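Local coordinates for cell wall mannoprotein 1 (Neosartorya fumigata, PDB 5J5L), which binds arachidonic acid in a pocket within its helical fold and is probably a constitutive cell-wall protein recognised by host antibodies, at residues Q22-F27 against L84-A89; A39-L44 against N108-K113; K113-S118 against D139-F144. All coordinates share one frame; numbering follows the deposited sequence.

Interaction 1 of 3, residues Q22-F27 against L84-A89. With ACD (arachidonic acid), chain B.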
loop_
_atom_site.group_PDB
_atom_site.type_symbol
_atom_site.label_atom_id
_atom_site.label_comp_id
_atom_site.label_asym_id
_atom_site.label_seq_id
_atom_site.Cartn_x
_atom_site.Cartn_y
_atom_site.Cartn_z
ATOM N N GLN A 22 -13.019 -3.730 -0.468
ATOM C CA GLN A 22 -14.296 -4.380 -0.767
ATOM C C GLN A 22 -14.419 -5.746 -0.095
ATOM O O GLN A 22 -15.494 -6.091 0.444
ATOM C CB GLN A 22 -14.499 -4.507 -2.280
ATOM C CG GLN A 22 -14.817 -3.207 -2.992
ATOM C CD GLN A 22 -14.984 -3.404 -4.490
ATOM O OE1 GLN A 22 -14.123 -3.987 -5.156
ATOM N NE2 GLN A 22 -16.093 -2.919 -5.026
ATOM N N HIS A 23 -13.342 -6.528 -0.134
ATOM C CA HIS A 23 -13.291 -7.805 0.579
ATOM C C HIS A 23 -13.505 -7.608 2.071
ATOM O O HIS A 23 -14.323 -8.311 2.680
ATOM C CB HIS A 23 -11.974 -8.544 0.350
ATOM C CG HIS A 23 -11.902 -9.237 -0.971
ATOM N ND1 HIS A 23 -12.257 -10.555 -1.136
ATOM C CD2 HIS A 23 -11.516 -8.796 -2.190
ATOM C CE1 HIS A 23 -12.116 -10.892 -2.405
ATOM N NE2 HIS A 23 -11.651 -9.845 -3.065
ATOM N N PHE A 24 -12.784 -6.653 2.657
ATOM C CA PHE A 24 -12.879 -6.419 4.103
ATOM C C PHE A 24 -14.294 -6.100 4.536
ATOM O O PHE A 24 -14.786 -6.660 5.512
ATOM C CB PHE A 24 -11.961 -5.296 4.586
ATOM C CG PHE A 24 -10.499 -5.512 4.283
ATOM C CD1 PHE A 24 -9.968 -6.781 4.148
ATOM C CD2 PHE A 24 -9.669 -4.429 4.146
ATOM C CE1 PHE A 24 -8.623 -6.972 3.869
ATOM C CE2 PHE A 24 -8.329 -4.605 3.875
ATOM C CZ PHE A 24 -7.807 -5.876 3.723
ATOM N N ASN A 25 -14.962 -5.238 3.781
ATOM C CA ASN A 25 -16.310 -4.792 4.129
ATOM C C ASN A 25 -17.361 -5.903 4.057
ATOM O O ASN A 25 -18.387 -5.835 4.746
ATOM C CB ASN A 25 -16.704 -3.600 3.259
ATOM C CG ASN A 25 -15.924 -2.345 3.610
ATOM O OD1 ASN A 25 -15.515 -2.156 4.758
ATOM N ND2 ASN A 25 -15.755 -1.468 2.642
ATOM N N GLU A 26 -17.079 -6.944 3.267
ATOM C CA GLU A 26 -17.929 -8.130 3.177
ATOM C C GLU A 26 -17.561 -9.273 4.129
ATOM O O GLU A 26 -18.302 -10.245 4.196
ATOM C CB GLU A 26 -17.891 -8.713 1.759
ATOM C CG GLU A 26 -18.527 -7.863 0.684
ATOM C CD GLU A 26 -18.239 -8.394 -0.715
ATOM O OE1 GLU A 26 -17.572 -9.456 -0.842
ATOM O OE2 GLU A 26 -18.666 -7.735 -1.690
ATOM N N PHE A 27 -16.437 -9.174 4.843
ATOM C CA PHE A 27 -15.918 -10.288 5.632
ATOM C C PHE A 27 -16.848 -10.656 6.783
ATOM O O PHE A 27 -17.252 -9.782 7.571
ATOM C CB PHE A 27 -14.533 -9.942 6.173
ATOM C CG PHE A 27 -13.824 -11.081 6.874
ATOM C CD1 PHE A 27 -13.727 -12.333 6.302
ATOM C CD2 PHE A 27 -13.157 -10.850 8.080
ATOM C CE1 PHE A 27 -13.052 -13.353 6.943
ATOM C CE2 PHE A 27 -12.484 -11.875 8.729
ATOM C CZ PHE A 27 -12.433 -13.130 8.157
ATOM N N LEU A 84 -7.113 0.175 5.710
ATOM C CA LEU A 84 -6.691 -0.200 7.050
ATOM C C LEU A 84 -7.844 -0.063 8.051
ATOM O O LEU A 84 -8.046 -0.953 8.887
ATOM C CB LEU A 84 -5.499 0.633 7.481
ATOM C CG LEU A 84 -4.194 0.301 6.736
ATOM C CD1 LEU A 84 -3.132 1.323 7.046
ATOM C CD2 LEU A 84 -3.728 -1.104 7.091
ATOM N N ASP A 85 -8.618 1.020 7.939
ATOM C CA ASP A 85 -9.798 1.199 8.798
ATOM C C ASP A 85 -10.763 0.029 8.624
ATOM O O ASP A 85 -11.350 -0.451 9.590
ATOM C CB ASP A 85 -10.551 2.500 8.482
ATOM C CG ASP A 85 -9.830 3.763 8.989
ATOM O OD1 ASP A 85 -8.914 3.641 9.825
ATOM O OD2 ASP A 85 -10.195 4.887 8.561
ATOM N N ALA A 86 -10.927 -0.414 7.390
ATOM C CA ALA A 86 -11.896 -1.474 7.065
ATOM C C ALA A 86 -11.534 -2.826 7.659
ATOM O O ALA A 86 -12.411 -3.530 8.146
ATOM C CB ALA A 86 -12.059 -1.593 5.565
ATOM N N ILE A 87 -10.254 -3.200 7.607
ATOM C CA ILE A 87 -9.819 -4.453 8.241
ATOM C C ILE A 87 -9.841 -4.349 9.770
ATOM O O ILE A 87 -10.267 -5.289 10.460
ATOM C CB ILE A 87 -8.466 -4.973 7.696
ATOM C CG1 ILE A 87 -8.145 -6.359 8.282
ATOM C CG2 ILE A 87 -7.317 -4.035 7.969
ATOM C CD1 ILE A 87 -9.124 -7.430 7.880
ATOM N N VAL A 88 -9.447 -3.191 10.310
ATOM C CA VAL A 88 -9.523 -2.961 11.753
ATOM C C VAL A 88 -10.979 -3.137 12.252
ATOM O O VAL A 88 -11.223 -3.744 13.301
ATOM C CB VAL A 88 -8.978 -1.566 12.121
ATOM C CG1 VAL A 88 -9.393 -1.131 13.521
ATOM C CG2 VAL A 88 -7.460 -1.569 12.006
ATOM N N ALA A 89 -11.926 -2.611 11.473
ATOM C CA ALA A 89 -13.355 -2.695 11.803
ATOM C C ALA A 89 -13.847 -4.139 11.888
ATOM O O ALA A 89 -14.853 -4.421 12.558
ATOM C CB ALA A 89 -14.178 -1.922 10.769
HETATM C C1 ACD B . -11.125 -10.688 4.375
HETATM C C2 ACD B . -9.721 -10.702 4.930
HETATM C C3 ACD B . -9.752 -11.043 6.406
HETATM C C4 ACD B . -8.349 -11.385 6.911
HETATM C C5 ACD B . -7.735 -12.469 6.058
HETATM C C6 ACD B . -6.586 -12.354 5.367
HETATM C C7 ACD B . -5.695 -11.137 5.403
HETATM C C8 ACD B . -5.793 -10.299 4.139
HETATM C C9 ACD B . -5.714 -8.958 4.128
HETATM C C10 ACD B . -5.571 -8.075 5.355
HETATM C C11 ACD B . -4.138 -7.664 5.570
HETATM C C12 ACD B . -3.646 -6.420 5.495
HETATM C C13 ACD B . -4.405 -5.155 5.150
HETATM C C14 ACD B . -4.307 -5.019 3.640
HETATM C C15 ACD B . -4.248 -3.858 2.980
HETATM C C16 ACD B . -4.259 -2.518 3.663
HETATM C C17 ACD B . -3.723 -1.466 2.702
HETATM C C18 ACD B . -2.240 -1.646 2.434
HETATM C C19 ACD B . -1.693 -0.507 1.607
HETATM C C20 ACD B . -0.477 -0.869 0.794
HETATM O O1 ACD B . -11.708 -9.598 4.440
HETATM O O2 ACD B . -11.628 -11.709 3.866
HETATM O O HOH W 1 -15.025 -3.209 7.344
#

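Interaction 2 of 3, residues A39-L44 against N108-K113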
loop_
_atom_site.group_PDB
_atom_site.type_symbol
_atom_site.label_atom_id
_atom_site.label_comp_id
_atom_site.label_asym_id
_atom_site.label_seq_id
_atom_site.Cartn_x
_atom_site.Cartn_y
_atom_site.Cartn_z
ATOM N N ALA A 39 -5.341 -13.717 -1.478
ATOM C CA ALA A 39 -4.844 -13.766 -2.864
ATOM C C ALA A 39 -4.675 -12.332 -3.406
ATOM O O ALA A 39 -3.664 -12.001 -4.040
ATOM C CB ALA A 39 -5.792 -14.568 -3.747
ATOM N N VAL A 40 -5.649 -11.476 -3.120
ATOM C CA VAL A 40 -5.561 -10.068 -3.537
ATOM C C VAL A 40 -4.431 -9.380 -2.794
ATOM O O VAL A 40 -3.663 -8.610 -3.383
ATOM C CB VAL A 40 -6.874 -9.298 -3.339
ATOM C CG1 VAL A 40 -6.734 -7.879 -3.869
ATOM C CG2 VAL A 40 -8.020 -9.997 -4.056
ATOM N N GLU A 41 -4.298 -9.675 -1.502
ATOM C CA GLU A 41 -3.221 -9.085 -0.718
ATOM C C GLU A 41 -1.850 -9.460 -1.273
ATOM O O GLU A 41 -0.939 -8.629 -1.286
ATOM C CB GLU A 41 -3.339 -9.483 0.736
ATOM C CG GLU A 41 -2.361 -8.765 1.656
ATOM C CD GLU A 41 -0.965 -9.344 1.659
ATOM O OE1 GLU A 41 -0.773 -10.514 1.240
ATOM O OE2 GLU A 41 -0.044 -8.624 2.135
ATOM N N GLN A 42 -1.708 -10.702 -1.737
ATOM C CA GLN A 42 -0.427 -11.175 -2.274
ATOM C C GLN A 42 -0.148 -10.540 -3.637
ATOM O O GLN A 42 1.009 -10.225 -3.956
ATOM C CB GLN A 42 -0.399 -12.694 -2.334
ATOM C CG GLN A 42 -0.281 -13.320 -0.950
ATOM C CD GLN A 42 1.131 -13.223 -0.388
ATOM O OE1 GLN A 42 1.399 -12.454 0.543
ATOM N NE2 GLN A 42 2.036 -13.983 -0.960
ATOM N N GLN A 43 -1.212 -10.341 -4.421
ATOM C CA GLN A 43 -1.110 -9.573 -5.677
ATOM C C GLN A 43 -0.650 -8.148 -5.385
ATOM O O GLN A 43 0.220 -7.602 -6.083
ATOM C CB GLN A 43 -2.445 -9.560 -6.414
ATOM C CG GLN A 43 -2.354 -9.007 -7.833
ATOM C CD GLN A 43 -1.351 -9.757 -8.701
ATOM O OE1 GLN A 43 -1.446 -10.970 -8.882
ATOM N NE2 GLN A 43 -0.375 -9.028 -9.250
ATOM N N LEU A 44 -1.217 -7.553 -4.343
ATOM C CA LEU A 44 -0.836 -6.206 -3.923
ATOM C C LEU A 44 0.650 -6.152 -3.572
ATOM O O LEU A 44 1.367 -5.259 -4.028
ATOM C CB LEU A 44 -1.691 -5.729 -2.743
ATOM C CG LEU A 44 -1.328 -4.406 -2.061
ATOM C CD1 LEU A 44 -1.240 -3.269 -3.065
ATOM C CD2 LEU A 44 -2.315 -4.077 -0.956
ATOM N N ASN A 108 2.863 -6.144 8.245
ATOM C CA ASN A 108 4.309 -5.901 8.341
ATOM C C ASN A 108 4.980 -5.968 6.968
ATOM O O ASN A 108 5.834 -5.126 6.650
ATOM C CB ASN A 108 4.940 -6.876 9.322
ATOM C CG ASN A 108 4.661 -6.503 10.757
ATOM O OD1 ASN A 108 4.842 -5.348 11.151
ATOM N ND2 ASN A 108 4.230 -7.475 11.558
ATOM N N ALA A 109 4.588 -6.947 6.135
ATOM C CA ALA A 109 5.114 -7.050 4.764
ATOM C C ALA A 109 4.759 -5.836 3.934
ATOM O O ALA A 109 5.601 -5.275 3.231
ATOM C CB ALA A 109 4.606 -8.314 4.079
ATOM N N LEU A 110 3.495 -5.432 3.995
ATOM C CA LEU A 110 3.035 -4.292 3.218
ATOM C C LEU A 110 3.697 -2.987 3.637
ATOM O O LEU A 110 4.052 -2.167 2.773
ATOM C CB LEU A 110 1.520 -4.172 3.321
ATOM C CG LEU A 110 0.753 -5.244 2.529
ATOM C CD1 LEU A 110 -0.685 -5.309 3.032
ATOM C CD2 LEU A 110 0.796 -5.003 1.023
ATOM N N GLN A 111 3.874 -2.793 4.940
ATOM C CA GLN A 111 4.568 -1.609 5.411
ATOM C C GLN A 111 6.007 -1.616 4.875
ATOM O O GLN A 111 6.477 -0.598 4.366
ATOM C CB GLN A 111 4.576 -1.477 6.924
ATOM C CG GLN A 111 5.242 -0.172 7.333
ATOM C CD GLN A 111 5.093 0.190 8.781
ATOM O OE1 GLN A 111 4.858 -0.655 9.637
ATOM N NE2 GLN A 111 5.268 1.470 9.067
ATOM N N SER A 112 6.714 -2.739 5.015
ATOM C CA SER A 112 8.091 -2.824 4.531
ATOM C C SER A 112 8.189 -2.514 3.039
ATOM O O SER A 112 9.065 -1.735 2.584
ATOM C CB SER A 112 8.661 -4.220 4.811
ATOM O OG SER A 112 10.000 -4.318 4.369
ATOM N N LYS A 113 7.305 -3.138 2.278
ATOM C CA LYS A 113 7.330 -3.010 0.820
ATOM C C LYS A 113 6.922 -1.598 0.378
ATOM O O LYS A 113 7.516 -1.041 -0.558
ATOM C CB LYS A 113 6.465 -4.088 0.164
ATOM C CG LYS A 113 7.006 -5.497 0.340
ATOM C CD LYS A 113 6.045 -6.540 -0.203
ATOM C CE LYS A 113 6.568 -7.942 0.072
ATOM N NZ LYS A 113 7.901 -8.182 -0.543
#

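Interaction 3 of 3, residues K113-S118 against D139-F144. With ACD (arachidonic acid), chain B.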
loop_
_atom_site.group_PDB
_atom_site.type_symbol
_atom_site.label_atom_id
_atom_site.label_comp_id
_atom_site.label_asym_id
_atom_site.label_seq_id
_atom_site.Cartn_x
_atom_site.Cartn_y
_atom_site.Cartn_z
ATOM N N LYS A 113 7.305 -3.138 2.278
ATOM C CA LYS A 113 7.330 -3.010 0.820
ATOM C C LYS A 113 6.922 -1.598 0.378
ATOM O O LYS A 113 7.516 -1.041 -0.558
ATOM C CB LYS A 113 6.465 -4.088 0.164
ATOM C CG LYS A 113 7.006 -5.497 0.340
ATOM C CD LYS A 113 6.045 -6.540 -0.203
ATOM C CE LYS A 113 6.568 -7.942 0.072
ATOM N NZ LYS A 113 7.901 -8.182 -0.543
ATOM N N THR A 114 5.944 -1.018 1.068
ATOM C CA THR A 114 5.506 0.357 0.771
ATOM C C THR A 114 6.617 1.364 1.127
ATOM O O THR A 114 6.876 2.321 0.381
ATOM C CB THR A 114 4.227 0.706 1.537
ATOM O OG1 THR A 114 3.200 -0.217 1.158
ATOM C CG2 THR A 114 3.765 2.152 1.229
ATOM N N ASP A 115 7.281 1.142 2.252
ATOM C CA ASP A 115 8.401 2.006 2.633
ATOM C C ASP A 115 9.521 1.961 1.579
ATOM O O ASP A 115 10.126 2.997 1.252
ATOM C CB ASP A 115 8.931 1.615 4.011
ATOM C CG ASP A 115 7.989 2.009 5.136
ATOM O OD1 ASP A 115 7.030 2.756 4.858
ATOM O OD2 ASP A 115 8.204 1.581 6.290
ATOM N N ALA A 116 9.802 0.765 1.048
ATOM C CA ALA A 116 10.832 0.615 0.030
ATOM C C ALA A 116 10.436 1.357 -1.239
ATOM O O ALA A 116 11.284 1.987 -1.892
ATOM C CB ALA A 116 11.080 -0.860 -0.278
ATOM N N LEU A 117 9.160 1.248 -1.607
ATOM C CA LEU A 117 8.642 1.944 -2.782
ATOM C C LEU A 117 8.807 3.454 -2.604
ATOM O O LEU A 117 9.297 4.153 -3.511
ATOM C CB LEU A 117 7.175 1.601 -3.045
ATOM C CG LEU A 117 6.474 2.399 -4.157
ATOM C CD1 LEU A 117 7.213 2.309 -5.485
ATOM C CD2 LEU A 117 5.028 1.931 -4.266
ATOM N N SER A 118 8.394 3.953 -1.445
ATOM C CA SER A 118 8.498 5.392 -1.189
ATOM C C SER A 118 9.937 5.860 -1.280
ATOM O O SER A 118 10.236 6.918 -1.873
ATOM C CB SER A 118 7.927 5.747 0.172
ATOM O OG SER A 118 8.192 7.115 0.448
ATOM N N ASP A 139 2.801 9.643 7.232
ATOM C CA ASP A 139 1.374 9.448 7.530
ATOM C C ASP A 139 0.910 8.030 7.225
ATOM O O ASP A 139 0.146 7.427 7.986
ATOM C CB ASP A 139 0.527 10.466 6.738
ATOM C CG ASP A 139 0.777 11.909 7.155
ATOM O OD1 ASP A 139 1.224 12.178 8.296
ATOM O OD2 ASP A 139 0.526 12.800 6.308
ATOM N N ILE A 140 1.381 7.489 6.109
ATOM C CA ILE A 140 1.081 6.117 5.737
ATOM C C ILE A 140 1.668 5.170 6.794
ATOM O O ILE A 140 1.010 4.243 7.250
ATOM C CB ILE A 140 1.634 5.795 4.327
ATOM C CG1 ILE A 140 0.851 6.595 3.265
ATOM C CG2 ILE A 140 1.577 4.293 4.045
ATOM C CD1 ILE A 140 1.407 6.492 1.857
ATOM N N ASP A 141 2.918 5.424 7.191
ATOM C CA ASP A 141 3.555 4.614 8.240
ATOM C C ASP A 141 2.815 4.681 9.585
ATOM O O ASP A 141 2.686 3.675 10.277
ATOM C CB ASP A 141 5.026 5.014 8.419
ATOM C CG ASP A 141 5.914 4.532 7.285
ATOM O OD1 ASP A 141 5.599 3.505 6.645
ATOM O OD2 ASP A 141 6.937 5.203 7.028
ATOM N N ALA A 142 2.328 5.860 9.951
ATOM C CA ALA A 142 1.524 6.017 11.157
ATOM C C ALA A 142 0.273 5.145 11.105
ATOM O O ALA A 142 -0.099 4.521 12.085
ATOM C CB ALA A 142 1.128 7.468 11.355
ATOM N N ALA A 143 -0.383 5.129 9.948
ATOM C CA ALA A 143 -1.593 4.331 9.784
ATOM C C ALA A 143 -1.312 2.823 9.901
ATOM O O ALA A 143 -2.044 2.094 10.574
ATOM C CB ALA A 143 -2.280 4.657 8.464
ATOM N N PHE A 144 -0.230 2.372 9.270
ATOM C CA PHE A 144 0.216 0.992 9.418
ATOM C C PHE A 144 0.496 0.668 10.891
ATOM O O PHE A 144 0.088 -0.383 11.390
ATOM C CB PHE A 144 1.494 0.725 8.598
ATOM C CG PHE A 144 1.245 0.307 7.176
ATOM C CD1 PHE A 144 0.623 -0.902 6.882
ATOM C CD2 PHE A 144 1.705 1.094 6.131
ATOM C CE1 PHE A 144 0.430 -1.288 5.569
ATOM C CE2 PHE A 144 1.506 0.709 4.812
ATOM C CZ PHE A 144 0.864 -0.473 4.537
HETATM C C1 ACD B . -11.125 -10.688 4.375
HETATM C C2 ACD B . -9.721 -10.702 4.930
HETATM C C3 ACD B . -9.752 -11.043 6.406
HETATM C C4 ACD B . -8.349 -11.385 6.911
HETATM C C5 ACD B . -7.735 -12.469 6.058
HETATM C C6 ACD B . -6.586 -12.354 5.367
HETATM C C7 ACD B . -5.695 -11.137 5.403
HETATM C C8 ACD B . -5.793 -10.299 4.139
HETATM C C9 ACD B . -5.714 -8.958 4.128
HETATM C C10 ACD B . -5.571 -8.075 5.355
HETATM C C11 ACD B . -4.138 -7.664 5.570
HETATM C C12 ACD B . -3.646 -6.420 5.495
HETATM C C13 ACD B . -4.405 -5.155 5.150
HETATM C C14 ACD B . -4.307 -5.019 3.640
HETATM C C15 ACD B . -4.248 -3.858 2.980
HETATM C C16 ACD B . -4.259 -2.518 3.663
HETATM C C17 ACD B . -3.723 -1.466 2.702
HETATM C C18 ACD B . -2.240 -1.646 2.434
HETATM C C19 ACD B . -1.693 -0.507 1.607
HETATM C C20 ACD B . -0.477 -0.869 0.794
HETATM O O1 ACD B . -11.708 -9.598 4.440
HETATM O O2 ACD B . -11.628 -11.709 3.866
#

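Interaction 1 of 3, residues Q22-F27 against L84-A89
Phe-24 and Ile-87 form part of the arachidonic acid pocket, where helix 3-26 meets helix 63-89. Ile-87 CB sits over the centre of one face of the Phe-24 ring. This CH-pi contact puts CB 3.8 Å from the ring centroid, 12° off the ring normal. At the stem, Phe-24 CB packs on Ala-86 CB at 3.8 Å, near the ring plane. The segments run close to parallel, 22° apart, with axes 8.5 Å apart at closest approach. In this all-helical fold, these are the C-terminal ends of two helices that pack side by side. A water donates to both Asn-25 OD1 and Ala-86 O, 2.8 Å from each, and so bridges the helices. The edge of the Phe-24 ring faces the fatty acid, with ligand C14 in the ring plane and carboxylate O1 3.3 Å from Phe-24 CD1. With CG anti to the backbone N (chi1 -173°), Phe-27 sets one ring face against the carboxyl end of the fatty acid: ligand C3 is 3.6 Å from the ring plane, over its centre. Further along the lipid, Leu-84 CD2 touches C16 at 3.7 Å. Outside the segments, Val-94 of helix 91-97 packs on both Phe-27 and Ile-87.

Interaction 2 of 3, residues A39-L44 against N108-K113
Leu-44 and Leu-110 mark the closest approach of two helical backbones, their CA atoms 8.3 Å apart. Segment 39-44 lies inside helix 31-56 and segment 108-113 inside helix 100-124. Both are regular: Leu-44 N donates to Val-40 O at 2.8 Å, and Lys-113 N donates to Ala-109 O at 2.9 Å. The backbones stay apart, so side chains make the contact. Leu-110 is the residue that reaches across. Its side chain leaves the backbone toward the other helix, and its two methyl groups serve different partners. CD2 meets Leu-44, lying 3.8 Å from Leu-44 CG. The two leucine side chains meet at about a right angle. CD1 faces Glu-41, whose OE2 is 3.5 Å from it. Here the side chains approach from opposite directions, and the carboxylate oxygen rests against the apolar branch. The bend in Glu-41 explains this. CG is anti to the backbone N (chi1 -172°), and the chain then folds at chi2 (-80°), which carries OE2 over to Leu-110. The contact is buried and joins two helices of the all-helical fold beside the lipid pocket. Leu-110 is itself a pocket residue and touches the bound arachidonic acid. Leu-44 also packs on Leu-20 and Asp-16 of helix 3-26, so it sits between that helix and helix 100-124. Glu-41 is buried and has other acids nearby: Glu-45 OE2 is close to its OE2, and Asp-106 OD1 is close to its OE1. This clustering of acids, together with the apolar leucine, would probably raise the pKa of one or more of them. At the C-terminal end of segment 108-113, Lys-113 NZ forms a salt bridge with Asp-49 of helix 31-56, a polar tie between the same two helices.

Interaction 3 of 3, residues K113-S118 against D139-F144
The Phe-144 ring meets Thr-114 and the tail of arachidonic acid obliquely. Its CZ is 4.1 Å from Thr-114 OG1 and 3.9 Å from ligand C19. The other flat groups are the carboxylates of Asp-115 and Asp-141. They come from opposite directions with their planes 89° apart, and OD1 of one meets OD1 of the other. Helices 100-124 and 127-150 are consecutive in the chain and form an antiparallel helical hairpin. The two segments run at 176°, with axes 11.0 Å apart. Between them Thr-114 CG2 faces Ile-140 CG2 at 4.2 Å. Thr-114 OG1 is held by a hydrogen bond with Leu-110 O in its own helix, while it also lies 3.8 Å from ligand C20. The side chains of Thr-114 and Phe-144 thus border the far end of the fatty acid. Asp-141 OD1 also accepts a hydrogen bond from Gln-111 NE2, which helps fix the carboxylate. The OD1 to OD1 separation of Asp-115 and Asp-141 is very short, 2.4 Å, and its exact value is doubtful. Two charged carboxylates would repel at such a distance, so one of the acids is probably protonated.

From the N terminus, interaction 1 opens at the end of helix 3-26 and closes on the end of helix 63-89. Interaction 2 starts within that span, on helix 31-56, and closes beyond it on helix 100-124, so the two cross. Interaction 3 follows in series with both: it starts at Lys-113, the residue on which interaction 2 ends, and closes a short hairpin onto helix 127-150. Residues from all three contacts border the fatty acid. Leu-84 of interaction 1 packs on Ala-143 and Phe-144 of interaction 3. His-23 touches Val-40, linking interactions 1 and 2. Together they tie five helices around one lipid.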